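Local coordinates for protein proline dehydrogenase (Deinococcus radiodurans, PDB 4H6Q) that catalyses the FAD-dependent oxidation of L-proline to delta-1-pyrroline-5-carboxylate with a quinone as electron acceptor, the first step of proline degradation to glutamate, at residues A[34-38]-A[259-263]; A[254-260]-A[275-281]. All blocks are in the same frame, centred on the assembly; numbering follows the deposited sequence. Where two conformers were deposited one is given.

Contact 1 (A[34-38]-A[259-263]). With FAD (flavin-adenine dinucleotide), chain C.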
# COMPACT_ATOMS: atom_id res chain seq x y z
N GLU A 34 -6.68 15.87 -7.79
CA GLU A 34 -7.29 14.85 -8.66
C GLU A 34 -6.27 14.14 -9.53
O GLU A 34 -6.53 13.03 -10.01
CB GLU A 34 -8.34 15.46 -9.54
CG GLU A 34 -9.71 15.53 -8.93
CD GLU A 34 -10.72 16.05 -9.92
OE1 GLU A 34 -10.45 17.12 -10.52
OE2 GLU A 34 -11.76 15.39 -10.13
N ARG A 35 -5.08 14.69 -9.69
CA ARG A 35 -4.04 13.89 -10.30
C ARG A 35 -3.73 12.61 -9.51
O ARG A 35 -3.45 11.54 -10.11
CB ARG A 35 -2.76 14.71 -10.44
CG ARG A 35 -1.61 13.83 -10.87
CD ARG A 35 -0.42 14.65 -11.20
NE ARG A 35 0.74 13.80 -11.44
CZ ARG A 35 2.00 14.23 -11.46
NH1 ARG A 35 2.25 15.51 -11.23
NH2 ARG A 35 3.00 13.37 -11.69
N PHE A 36 -3.78 12.74 -8.18
CA PHE A 36 -3.31 11.71 -7.26
C PHE A 36 -4.45 10.93 -6.59
O PHE A 36 -4.19 9.88 -5.98
CB PHE A 36 -2.47 12.37 -6.16
CG PHE A 36 -1.29 13.09 -6.68
CD1 PHE A 36 -0.14 12.40 -7.07
CD2 PHE A 36 -1.28 14.48 -6.68
CE1 PHE A 36 0.99 13.10 -7.54
CE2 PHE A 36 -0.16 15.17 -7.13
CZ PHE A 36 0.98 14.47 -7.56
N VAL A 37 -5.68 11.46 -6.63
CA VAL A 37 -6.80 10.91 -5.84
C VAL A 37 -7.92 10.65 -6.80
O VAL A 37 -8.25 11.55 -7.59
CB VAL A 37 -7.23 11.93 -4.74
CG1 VAL A 37 -8.46 11.44 -3.97
CG2 VAL A 37 -6.03 12.26 -3.80
N ALA A 38 -8.51 9.43 -6.80
CA ALA A 38 -9.49 9.12 -7.83
C ALA A 38 -10.76 10.02 -7.77
O ALA A 38 -11.36 10.36 -8.82
CB ALA A 38 -9.82 7.61 -7.85
N LEU A 259 1.96 4.70 -7.54
CA LEU A 259 0.83 5.49 -7.07
C LEU A 259 0.03 6.02 -8.26
O LEU A 259 0.62 6.41 -9.29
CB LEU A 259 1.28 6.64 -6.16
CG LEU A 259 2.12 6.24 -4.90
CD1 LEU A 259 2.49 7.53 -4.10
CD2 LEU A 259 1.34 5.29 -4.04
N TYR A 260 -1.29 6.09 -8.07
CA TYR A 260 -2.17 6.68 -9.10
C TYR A 260 -1.61 8.03 -9.56
O TYR A 260 -1.29 8.91 -8.71
CB TYR A 260 -3.55 6.84 -8.49
CG TYR A 260 -4.63 7.39 -9.39
CD1 TYR A 260 -5.13 6.70 -10.51
CD2 TYR A 260 -5.20 8.63 -9.10
CE1 TYR A 260 -6.22 7.24 -11.28
CE2 TYR A 260 -6.19 9.17 -9.85
CZ TYR A 260 -6.69 8.50 -10.91
OH TYR A 260 -7.70 9.16 -11.61
N GLY A 261 -1.49 8.22 -10.88
CA GLY A 261 -1.08 9.51 -11.42
C GLY A 261 0.40 9.71 -11.60
O GLY A 261 0.79 10.76 -12.13
N ILE A 262 1.23 8.77 -11.14
CA ILE A 262 2.68 8.97 -11.18
C ILE A 262 3.32 7.98 -12.13
O ILE A 262 3.17 6.74 -11.99
CB ILE A 262 3.33 8.90 -9.76
CG1 ILE A 262 2.64 9.86 -8.78
CG2 ILE A 262 4.86 9.19 -9.85
CD1 ILE A 262 3.24 9.93 -7.35
N ARG A 263 3.97 8.51 -13.17
CA ARG A 263 4.59 7.68 -14.24
C ARG A 263 3.61 6.73 -14.89
O ARG A 263 3.87 5.52 -15.03
CB ARG A 263 5.86 6.95 -13.76
CG ARG A 263 7.04 7.91 -13.34
CD ARG A 263 7.46 8.91 -14.42
NE ARG A 263 7.78 8.30 -15.71
CZ ARG A 263 8.99 7.86 -16.08
NH1 ARG A 263 10.00 7.93 -15.21
NH2 ARG A 263 9.20 7.38 -17.31
PA FAD C . 11.82 8.75 -5.53
O1A FAD C . 13.33 8.49 -5.48
O2A FAD C . 11.23 9.61 -4.48
O5B FAD C . 11.31 9.31 -6.83
C5B FAD C . 11.65 8.67 -8.05
C4B FAD C . 11.07 9.37 -9.27
O4B FAD C . 9.70 9.04 -9.32
C3B FAD C . 11.09 10.85 -9.20
O3B FAD C . 12.32 11.44 -9.58
C2B FAD C . 9.96 11.19 -10.09
O2B FAD C . 10.27 10.98 -11.45
C1B FAD C . 8.95 10.17 -9.67
N9A FAD C . 8.13 10.58 -8.53
C8A FAD C . 8.04 9.95 -7.29
N7A FAD C . 7.19 10.57 -6.48
C5A FAD C . 6.66 11.64 -7.20
C6A FAD C . 5.75 12.64 -6.90
N6A FAD C . 5.11 12.71 -5.63
N1A FAD C . 5.47 13.54 -7.85
C2A FAD C . 6.04 13.51 -9.07
N3A FAD C . 6.94 12.57 -9.41
C4A FAD C . 7.23 11.64 -8.50
N1 FAD C . 5.88 4.32 1.89
C2 FAD C . 5.57 4.04 3.19
O2 FAD C . 6.34 4.58 4.11
N3 FAD C . 4.53 3.23 3.54
C4 FAD C . 3.71 2.64 2.58
O4 FAD C . 2.68 1.86 2.95
C4X FAD C . 4.00 2.92 1.17
N5 FAD C . 3.23 2.37 0.18
C5X FAD C . 3.58 2.64 -1.12
C6 FAD C . 2.82 2.09 -2.16
C7 FAD C . 3.18 2.33 -3.51
C7M FAD C . 2.35 1.73 -4.65
C8 FAD C . 4.31 3.14 -3.79
C8M FAD C . 4.73 3.42 -5.20
C9 FAD C . 5.04 3.72 -2.74
C9A FAD C . 4.69 3.46 -1.43
N10 FAD C . 5.47 4.03 -0.40
C10 FAD C . 5.12 3.77 0.90
C1' FAD C . 6.65 4.84 -0.67
C2' FAD C . 6.49 6.33 -0.61
O2' FAD C . 5.15 6.59 -1.02
C3' FAD C . 7.75 6.69 -1.43
O3' FAD C . 8.87 7.03 -0.68
C4' FAD C . 7.58 7.64 -2.55
O4' FAD C . 6.65 7.04 -3.39
C5' FAD C . 8.93 7.81 -3.25
O5' FAD C . 8.76 7.56 -4.61
P FAD C . 9.74 6.61 -5.43
O1P FAD C . 10.09 5.20 -4.85
O2P FAD C . 9.19 6.75 -6.88
O3P FAD C . 11.14 7.39 -5.57
O HOH W 1 -8.91 11.73 -10.44
O HOH W 2 -1.61 8.93 -5.94

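Contact 2 (A[254-260]-A[275-281]). With FAD (flavin-adenine dinucleotide), chain C; TFB (tetrahydrofuran-2-carboxylic acid), chain D; GOL (glycerol), chain E.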
# COMPACT_ATOMS: atom_id res chain seq x y z
N PHE A 254 6.04 -11.73 -9.06
CA PHE A 254 6.24 -10.41 -8.43
C PHE A 254 5.49 -9.43 -9.26
O PHE A 254 5.07 -9.76 -10.39
CB PHE A 254 7.74 -10.02 -8.37
CG PHE A 254 8.30 -9.69 -9.69
CD1 PHE A 254 8.38 -8.38 -10.12
CD2 PHE A 254 8.68 -10.72 -10.58
CE1 PHE A 254 8.88 -8.07 -11.41
CE2 PHE A 254 9.15 -10.41 -11.85
CZ PHE A 254 9.27 -9.12 -12.26
N GLU A 255 5.32 -8.20 -8.77
CA GLU A 255 4.68 -7.15 -9.57
C GLU A 255 5.33 -5.83 -9.22
O GLU A 255 5.87 -5.64 -8.10
CB GLU A 255 3.18 -7.07 -9.35
CG GLU A 255 2.75 -6.70 -7.90
CD GLU A 255 1.34 -7.07 -7.62
OE1 GLU A 255 0.58 -6.27 -6.98
OE2 GLU A 255 0.93 -8.22 -8.00
N PHE A 256 5.28 -4.92 -10.19
CA PHE A 256 5.62 -3.51 -9.94
C PHE A 256 4.37 -2.82 -9.43
O PHE A 256 3.24 -3.16 -9.83
CB PHE A 256 6.10 -2.83 -11.22
CG PHE A 256 7.44 -3.31 -11.68
CD1 PHE A 256 8.60 -2.99 -10.98
CD2 PHE A 256 7.52 -4.20 -12.76
CE1 PHE A 256 9.84 -3.46 -11.40
CE2 PHE A 256 8.73 -4.67 -13.19
CZ PHE A 256 9.91 -4.32 -12.50
N GLN A 257 4.57 -1.83 -8.55
CA GLN A 257 3.45 -1.01 -8.07
C GLN A 257 3.80 0.45 -8.11
O GLN A 257 4.96 0.82 -7.89
CB GLN A 257 3.04 -1.37 -6.63
CG GLN A 257 2.49 -2.81 -6.52
CD GLN A 257 1.90 -3.10 -5.14
OE1 GLN A 257 2.07 -2.30 -4.20
NE2 GLN A 257 1.23 -4.24 -4.99
N MET A 258 2.81 1.30 -8.44
CA MET A 258 3.01 2.76 -8.55
C MET A 258 1.78 3.43 -7.94
O MET A 258 0.69 2.82 -7.85
CB MET A 258 3.05 3.18 -10.03
CG MET A 258 4.36 2.83 -10.71
SD MET A 258 4.33 1.21 -11.42
CE MET A 258 6.10 1.10 -11.79
N LEU A 259 1.96 4.70 -7.54
CA LEU A 259 0.83 5.49 -7.07
C LEU A 259 0.03 6.02 -8.26
O LEU A 259 0.62 6.41 -9.29
CB LEU A 259 1.28 6.64 -6.16
CG LEU A 259 2.12 6.24 -4.90
CD1 LEU A 259 2.49 7.53 -4.10
CD2 LEU A 259 1.34 5.29 -4.04
N TYR A 260 -1.29 6.09 -8.07
CA TYR A 260 -2.17 6.68 -9.10
C TYR A 260 -1.61 8.03 -9.56
O TYR A 260 -1.29 8.91 -8.71
CB TYR A 260 -3.55 6.84 -8.49
CG TYR A 260 -4.63 7.39 -9.39
CD1 TYR A 260 -5.13 6.70 -10.51
CD2 TYR A 260 -5.20 8.63 -9.10
CE1 TYR A 260 -6.22 7.24 -11.28
CE2 TYR A 260 -6.19 9.17 -9.85
CZ TYR A 260 -6.69 8.50 -10.91
OH TYR A 260 -7.70 9.16 -11.61
N TYR A 275 5.02 -7.52 -17.68
CA TYR A 275 5.14 -7.48 -16.21
C TYR A 275 3.79 -7.22 -15.57
O TYR A 275 2.92 -6.55 -16.16
CB TYR A 275 6.14 -6.39 -15.79
CG TYR A 275 7.54 -6.66 -16.29
CD1 TYR A 275 8.37 -7.60 -15.63
CD2 TYR A 275 8.01 -6.06 -17.43
CE1 TYR A 275 9.63 -7.85 -16.10
CE2 TYR A 275 9.28 -6.32 -17.93
CZ TYR A 275 10.09 -7.21 -17.27
OH TYR A 275 11.36 -7.46 -17.78
N ARG A 276 3.60 -7.72 -14.37
CA ARG A 276 2.44 -7.32 -13.59
C ARG A 276 2.66 -5.91 -13.05
O ARG A 276 3.74 -5.61 -12.52
CB ARG A 276 2.27 -8.25 -12.39
CG ARG A 276 1.82 -9.66 -12.80
CD ARG A 276 1.72 -10.59 -11.58
NE ARG A 276 1.13 -11.87 -12.01
CZ ARG A 276 0.64 -12.78 -11.17
NH1 ARG A 276 0.73 -12.53 -9.87
NH2 ARG A 276 0.09 -13.91 -11.63
N VAL A 277 1.60 -5.09 -13.12
CA VAL A 277 1.62 -3.74 -12.57
C VAL A 277 0.32 -3.56 -11.78
O VAL A 277 -0.76 -3.88 -12.27
CB VAL A 277 1.68 -2.66 -13.66
CG1 VAL A 277 1.72 -1.24 -13.04
CG2 VAL A 277 2.86 -2.88 -14.61
N ARG A 278 0.41 -3.03 -10.56
CA ARG A 278 -0.78 -2.76 -9.75
C ARG A 278 -0.67 -1.37 -9.16
O ARG A 278 0.32 -1.06 -8.48
CB ARG A 278 -0.92 -3.80 -8.63
CG ARG A 278 -2.24 -3.65 -7.87
CD ARG A 278 -2.33 -4.64 -6.71
NE ARG A 278 -2.30 -6.07 -7.10
CZ ARG A 278 -3.38 -6.78 -7.43
NH1 ARG A 278 -4.59 -6.22 -7.52
NH2 ARG A 278 -3.23 -8.09 -7.61
N VAL A 279 -1.67 -0.54 -9.40
CA VAL A 279 -1.62 0.85 -9.02
C VAL A 279 -2.38 1.09 -7.74
O VAL A 279 -3.54 0.64 -7.57
CB VAL A 279 -2.17 1.75 -10.16
CG1 VAL A 279 -2.50 3.17 -9.70
CG2 VAL A 279 -1.17 1.78 -11.30
N TYR A 280 -1.74 1.82 -6.79
CA TYR A 280 -2.34 2.22 -5.53
C TYR A 280 -3.34 3.34 -5.83
O TYR A 280 -2.95 4.41 -6.33
CB TYR A 280 -1.21 2.66 -4.58
CG TYR A 280 -1.59 2.83 -3.13
CD1 TYR A 280 -1.19 1.89 -2.16
CD2 TYR A 280 -2.31 3.97 -2.68
CE1 TYR A 280 -1.52 2.02 -0.83
CE2 TYR A 280 -2.67 4.11 -1.33
CZ TYR A 280 -2.28 3.12 -0.42
OH TYR A 280 -2.66 3.33 0.87
N LEU A 281 -4.61 3.07 -5.52
CA LEU A 281 -5.75 3.85 -6.02
C LEU A 281 -6.53 4.39 -4.83
O LEU A 281 -7.37 3.74 -4.26
CB LEU A 281 -6.63 3.00 -6.92
CG LEU A 281 -7.63 3.72 -7.81
CD1 LEU A 281 -8.80 4.38 -7.09
CD2 LEU A 281 -6.91 4.65 -8.73
PA FAD C . 11.82 8.75 -5.53
O1A FAD C . 13.33 8.49 -5.48
O2A FAD C . 11.23 9.61 -4.48
O5B FAD C . 11.31 9.31 -6.83
C5B FAD C . 11.65 8.67 -8.05
C4B FAD C . 11.07 9.37 -9.27
O4B FAD C . 9.70 9.04 -9.32
C3B FAD C . 11.09 10.85 -9.20
O3B FAD C . 12.32 11.44 -9.58
C2B FAD C . 9.96 11.19 -10.09
O2B FAD C . 10.27 10.98 -11.45
C1B FAD C . 8.95 10.17 -9.67
N9A FAD C . 8.13 10.58 -8.53
C8A FAD C . 8.04 9.95 -7.29
N7A FAD C . 7.19 10.57 -6.48
C5A FAD C . 6.66 11.64 -7.20
C6A FAD C . 5.75 12.64 -6.90
N6A FAD C . 5.11 12.71 -5.63
N1A FAD C . 5.47 13.54 -7.85
C2A FAD C . 6.04 13.51 -9.07
N3A FAD C . 6.94 12.57 -9.41
C4A FAD C . 7.23 11.64 -8.50
N1 FAD C . 5.88 4.32 1.89
C2 FAD C . 5.57 4.04 3.19
O2 FAD C . 6.34 4.58 4.11
N3 FAD C . 4.53 3.23 3.54
C4 FAD C . 3.71 2.64 2.58
O4 FAD C . 2.68 1.86 2.95
C4X FAD C . 4.00 2.92 1.17
N5 FAD C . 3.23 2.37 0.18
C5X FAD C . 3.58 2.64 -1.12
C6 FAD C . 2.82 2.09 -2.16
C7 FAD C . 3.18 2.33 -3.51
C7M FAD C . 2.35 1.73 -4.65
C8 FAD C . 4.31 3.14 -3.79
C8M FAD C . 4.73 3.42 -5.20
C9 FAD C . 5.04 3.72 -2.74
C9A FAD C . 4.69 3.46 -1.43
N10 FAD C . 5.47 4.03 -0.40
C10 FAD C . 5.12 3.77 0.90
C1' FAD C . 6.65 4.84 -0.67
C2' FAD C . 6.49 6.33 -0.61
O2' FAD C . 5.15 6.59 -1.02
C3' FAD C . 7.75 6.69 -1.43
O3' FAD C . 8.87 7.03 -0.68
C4' FAD C . 7.58 7.64 -2.55
O4' FAD C . 6.65 7.04 -3.39
C5' FAD C . 8.93 7.81 -3.25
O5' FAD C . 8.76 7.56 -4.61
P FAD C . 9.74 6.61 -5.43
O1P FAD C . 10.09 5.20 -4.85
O2P FAD C . 9.19 6.75 -6.88
O3P FAD C . 11.14 7.39 -5.57
OA TFB D . 1.48 4.87 1.93
CA TFB D . 1.95 6.03 1.25
C TFB D . 1.21 7.26 1.72
OB TFB D . 1.67 8.39 1.43
CB TFB D . 1.70 5.81 -0.18
CG TFB D . 0.62 4.83 -0.20
CD TFB D . 0.64 4.09 1.08
OXT TFB D . 0.13 7.19 2.41
C1 GOL E . -0.48 -10.71 -6.21
O1 GOL E . -0.79 -9.32 -6.31
C2 GOL E . -1.67 -11.57 -5.83
O2 GOL E . -2.42 -11.70 -7.01
C3 GOL E . -2.48 -10.87 -4.74
O3 GOL E . -3.50 -11.72 -4.25
O HOH W 3 5.80 -9.17 -13.24

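Contact 1 (A[34-38]-A[259-263])
Beside the adenine of the FAD site, a type II beta turn from Leu259 to Ile262 leaves the end of a barrel strand, and Arg35 and Phe36 of the 34-38 loop pack against it. Arg35 reaches along the turn with an extended chain, its CG anti to the backbone N (chi1 171°), and its NE donates to Gly261 O at 3.1 Å. The acceptor lies in the guanidinium plane, while the donor sits above the carbonyl plane; NH2 adds a weak bond to the same oxygen. Gly261 suits the third place of the turn, with a positive phi, and a CB there would clash with Arg35 O, which its CA instead meets at 3.4 Å in a CA-H...O contact. Phe36 turns its ring edge to Ile262, CE1 lying 3.8 Å from CG1, while Ile262 CG2 and CD1 rest on the adenine, CG2 at 3.7 Å from FAD C4A. Were Ile262 cut back to an alanine, the adenine face and the Phe36 edge would probably lose the apolar branches that lie between them. The Tyr260 ring lies with its CD2 edge 3.5 Å from Phe36 C, and one water links its OH to Glu34 O. Another water donates to both Phe36 O and Tyr260 O. Phe36 also packs on Phe291 and Arg294 of helix 288-296, and Ala38 on strand 277-283; the turn itself leads into helix 264-272.

Contact 2 (A[254-260]-A[275-281])
Phe256 and Arg278 begin the backbone pairing of these parallel strands: Phe256 N donates to Arg276 O and Arg278 N to Phe256 O, both at 2.9 Å. Tyr280 N to Met258 O and Tyr260 N to Tyr280 O continue it, with a weak bond from Met258 N to Arg278 O. Among the polar groups, Arg278 NE meets Glu255 OE1 at 2.9 Å on its syn side, in the guanidinium plane, and Gln257 NE2 reaches the same oxygen from the anti side, so two donors grip OE1, while OE2 is held by Tyr226 OH; buried Glu255 gives Arg278 an opposite charge. The Arg278 chain bends at chi3 (-62°) to bring NE there. The strands are neighbours in the beta8-alpha8 barrel, joined through helix 264-272 as a beta-alpha-beta unit. On the apolar face, Met258, deposited in two conformers, and Val277 pack on that helix. Phe256 points its edge at the face of Tyr275 in an offset edge-to-face pair, planes at 73°. On the ligand face, Leu259 CD2 touches Tyr280 CB at 3.7 Å. Tyr280, probably critical for catalysis, offers a flat ring face to TFB CG, 3.4 Å from its CZ, and its OH hydrogen-bonds Asp137, probably an active-site residue.

From the N terminus, the 34-38 loop follows helix 23-33 and waits 220 residues for its partner, so contact 1 closes a very long loop that takes in most of the barrel. Contact 2 closes a short one, through helix 264-272. The loops neither nest nor truly cross but follow one another, the second starting where the first ends, on the shared Leu259 and Tyr260, which end the strand of contact 2 and start the turn of contact 1. They also touch directly, Ala38 CB lying 3.5 Å from Leu281 CD1. Contact 2 joins two adjacent barrel strands at the dimethyl edge of the isoalloxazine, whereas contact 1 ties the N-terminal loop to the adenine end of FAD.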